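Local coordinates for protein HP1028 (PDB 4INN) that belongs to the lipocalin family and probably binds and transports a small, elongated or hydrophobic ligand inside its beta-barrel, at residues Y47-F52 / I67-G72. The protein carries 1 engineered substitution. Residues are numbered along the deposited sequence; the frame is centred on the assembly and turned at random.
Sequences YMKSSF and ISDVDG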
ATOM      1  N   TYR A  47      13.212  -1.926 -10.121  1.00 28.90           N
ATOM      2  CA  TYR A  47      13.929  -2.248  -8.885  1.00 33.87           C
ATOM      3  C   TYR A  47      12.985  -2.313  -7.680  1.00 32.94           C
ATOM      4  O   TYR A  47      13.439  -2.511  -6.546  1.00 32.68           O
ATOM      5  CB  TYR A  47      15.081  -1.238  -8.622  1.00 38.62           C
ATOM      6  CG  TYR A  47      14.677   0.181  -8.918  1.00 42.61           C
ATOM      7  CD1 TYR A  47      13.959   0.925  -7.985  1.00 44.39           C
ATOM      8  CD2 TYR A  47      14.962   0.762 -10.152  1.00 42.66           C
ATOM      9  CE1 TYR A  47      13.545   2.208  -8.269  1.00 44.09           C
ATOM     10  CE2 TYR A  47      14.545   2.043 -10.443  1.00 43.75           C
ATOM     11  CZ  TYR A  47      13.832   2.756  -9.496  1.00 42.87           C
ATOM     12  OH  TYR A  47      13.418   4.025  -9.773  1.00 39.17           O
HETATM   13  N   MSE A  48      11.679  -2.185  -7.923  1.00 31.70           N
HETATM   14  CA  MSE A  48      10.679  -2.248  -6.853  1.00 30.58           C
HETATM   15  C   MSE A  48      10.140  -3.642  -6.824  1.00 27.98           C
HETATM   16  O   MSE A  48       9.421  -4.069  -7.728  1.00 27.12           O
HETATM   17  CB  MSE A  48       9.581  -1.210  -7.058  1.00 32.05           C
HETATM   18  CG  MSE A  48      10.184   0.172  -7.372  1.00 37.07           C
HETATM   19 SE   MSE A  48       8.871   1.437  -8.132  1.00 39.29          SE
HETATM   20  CE  MSE A  48       7.537   0.956  -6.751  1.00 38.38           C
ATOM     21  N   LYS A  49      10.484  -4.360  -5.770  1.00 27.79           N
ATOM     22  CA  LYS A  49      10.085  -5.764  -5.586  1.00 27.34           C
ATOM     23  C   LYS A  49       8.657  -5.951  -5.154  1.00 22.77           C
ATOM     24  O   LYS A  49       8.106  -5.177  -4.395  1.00 21.76           O
ATOM     25  CB  LYS A  49      10.946  -6.427  -4.505  1.00 31.59           C
ATOM     26  CG  LYS A  49      12.420  -6.568  -4.863  1.00 34.98           C
ATOM     27  CD  LYS A  49      13.125  -7.554  -3.935  1.00 38.34           C
ATOM     28  CE  LYS A  49      13.457  -6.933  -2.582  1.00 40.01           C
ATOM     29  NZ  LYS A  49      14.146  -7.928  -1.694  1.00 42.09           N
ATOM     30  N   SER A  50       8.081  -7.032  -5.623  1.00 21.19           N
ATOM     31  CA  SER A  50       6.831  -7.543  -5.089  1.00 20.34           C
ATOM     32  C   SER A  50       6.867  -7.500  -3.553  1.00 19.12           C
ATOM     33  O   SER A  50       7.849  -7.917  -2.925  1.00 18.73           O
ATOM     34  CB  SER A  50       6.613  -8.979  -5.573  1.00 19.34           C
ATOM     35  OG  SER A  50       5.250  -9.336  -5.434  1.00 19.85           O
ATOM     36  N   SER A  51       5.820  -6.953  -2.951  1.00 18.22           N
ATOM     37  CA  SER A  51       5.724  -6.920  -1.489  1.00 17.67           C
ATOM     38  C   SER A  51       4.314  -7.193  -1.070  1.00 15.15           C
ATOM     39  O   SER A  51       3.399  -7.138  -1.882  1.00 13.97           O
ATOM     40  CB  SER A  51       6.256  -5.600  -0.903  1.00 19.58           C
ATOM     41  OG  SER A  51       5.393  -4.513  -1.183  1.00 22.58           O
ATOM     42  N   PHE A  52       4.155  -7.598   0.185  1.00 14.07           N
ATOM     43  CA  PHE A  52       2.837  -7.847   0.749  1.00 12.95           C
ATOM     44  C   PHE A  52       2.495  -6.587   1.530  1.00 12.86           C
ATOM     45  O   PHE A  52       3.327  -6.081   2.323  1.00 12.55           O
ATOM     46  CB  PHE A  52       2.822  -9.062   1.674  1.00 12.90           C
ATOM     47  CG  PHE A  52       3.181 -10.385   1.001  1.00 12.85           C
ATOM     48  CD1 PHE A  52       2.316 -10.975   0.051  1.00 12.72           C
ATOM     49  CD2 PHE A  52       4.343 -11.083   1.373  1.00 12.48           C
ATOM     50  CE1 PHE A  52       2.636 -12.201  -0.526  1.00 12.85           C
ATOM     51  CE2 PHE A  52       4.656 -12.318   0.811  1.00 12.41           C
ATOM     52  CZ  PHE A  52       3.810 -12.875  -0.138  1.00 12.74           C
ATOM     53  N   ILE A  67       4.078  -5.030   4.847  1.00 14.15           N
ATOM     54  CA  ILE A  67       4.298  -6.086   5.809  1.00 15.00           C
ATOM     55  C   ILE A  67       5.706  -6.653   5.621  1.00 16.53           C
ATOM     56  O   ILE A  67       6.530  -6.581   6.517  1.00 15.54           O
ATOM     57  CB  ILE A  67       3.209  -7.168   5.659  1.00 14.87           C
ATOM     58  CG1 ILE A  67       1.880  -6.624   6.181  1.00 14.09           C
ATOM     59  CG2 ILE A  67       3.603  -8.466   6.367  1.00 14.97           C
ATOM     60  CD1 ILE A  67       0.719  -7.501   5.824  1.00 13.90           C
ATOM     61  N   SER A  68       5.968  -7.196   4.437  1.00 19.76           N
ATOM     62  CA  SER A  68       7.295  -7.702   4.065  1.00 22.65           C
ATOM     63  C   SER A  68       7.363  -7.879   2.554  1.00 25.66           C
ATOM     64  O   SER A  68       6.343  -7.846   1.860  1.00 28.06           O
ATOM     65  CB  SER A  68       7.605  -9.040   4.743  1.00 21.97           C
ATOM     66  OG  SER A  68       6.594 -10.011   4.451  1.00 23.46           O
ATOM     67  N   ASP A  69       8.572  -8.076   2.057  1.00 28.45           N
ATOM     68  CA  ASP A  69       8.791  -8.409   0.675  1.00 30.12           C
ATOM     69  C   ASP A  69       8.514  -9.868   0.499  1.00 29.57           C
ATOM     70  O   ASP A  69       8.676 -10.664   1.407  1.00 26.27           O
ATOM     71  CB  ASP A  69      10.239  -8.113   0.257  1.00 34.70           C
ATOM     72  CG  ASP A  69      10.567  -6.607   0.254  1.00 39.93           C
ATOM     73  OD1 ASP A  69      11.768  -6.274   0.404  1.00 46.96           O
ATOM     74  OD2 ASP A  69       9.643  -5.761   0.119  1.00 40.60           O
ATOM     75  N   VAL A  70       8.118 -10.212  -0.708  1.00 33.37           N
ATOM     76  CA  VAL A  70       7.772 -11.574  -1.047  1.00 37.59           C
ATOM     77  C   VAL A  70       8.893 -12.552  -0.754  1.00 40.92           C
ATOM     78  O   VAL A  70       8.641 -13.673  -0.334  1.00 39.50           O
ATOM     79  CB  VAL A  70       7.409 -11.662  -2.530  1.00 37.76           C
ATOM     80  CG1 VAL A  70       7.286 -13.098  -2.978  1.00 38.69           C
ATOM     81  CG2 VAL A  70       6.100 -10.940  -2.763  1.00 39.27           C
ATOM     82  N   ASP A  71      10.127 -12.117  -0.982  1.00 46.49           N
ATOM     83  CA  ASP A  71      11.292 -12.988  -0.828  1.00 50.61           C
ATOM     84  C   ASP A  71      11.798 -13.070   0.617  1.00 49.38           C
ATOM     85  O   ASP A  71      12.914 -13.507   0.845  1.00 50.53           O
ATOM     86  CB  ASP A  71      12.408 -12.535  -1.785  1.00 52.66           C
ATOM     87  CG  ASP A  71      12.941 -11.136  -1.467  1.00 58.58           C
ATOM     88  OD1 ASP A  71      13.003 -10.747  -0.275  1.00 59.76           O
ATOM     89  OD2 ASP A  71      13.334 -10.427  -2.420  1.00 64.88           O
ATOM     90  N   GLY A  72      10.985 -12.634   1.579  1.00 50.05           N
ATOM     91  CA  GLY A  72      11.317 -12.727   2.996  1.00 50.45           C
ATOM     92  C   GLY A  72      12.364 -11.755   3.531  1.00 52.88           C
ATOM     93  O   GLY A  72      12.646 -11.754   4.730  1.00 52.34           O
TER
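A classic beta bulge marks the open end of the hairpin formed by strands 51-58 and 61-69, neighbours in the antiparallel lipocalin barrel: Ile67 and Ser68 both stand opposite Phe52. The backbone of Phe52 grips both residues, its N donating to Ser68 O (2.8 Å) almost straight along the carbonyl, while its O accepts from Ile67 N. One step on, Ser51 and Asp69 form a non-hydrogen-bonded pair with CA atoms 4.0 Å apart. Beyond it Val70 N gives a nearly linear bond to Ser50 O (3.2 Å), approaching from above the carbonyl plane, just as the second strand leaves the sheet through a type I turn from Asp69 to Gly72. Over one face of the Phe52 ring sits Val70 CG2 in a CH-pi contact, 4.2 Å from the centroid, while Ser68 OG lies in plane at the rim near CD2; Leu155, Leu163 and Leu165 also touch the Phe52 side chain. Ser50 OG, turned anti to its own N (chi1 -161°), is hydrogen-bonded to Thr42 O, which ties the loop before strand 51-58 to the residue just past strand 38-41. Met48, two residues earlier in this loop, lines the pocket occupied by a polyethylene glycol molecule. Lys49, bent at chi3, reaches Asp69 and Asp71 and crosses both side chains at about a right angle. Asp69 divides its carboxylate, OD2 pairing with Lys92 and OD1 lying 3.6 Å from Lys49 NZ, whereas Asp71 OD2 receives the same ammonium group on its syn lone pair at 2.7 Å.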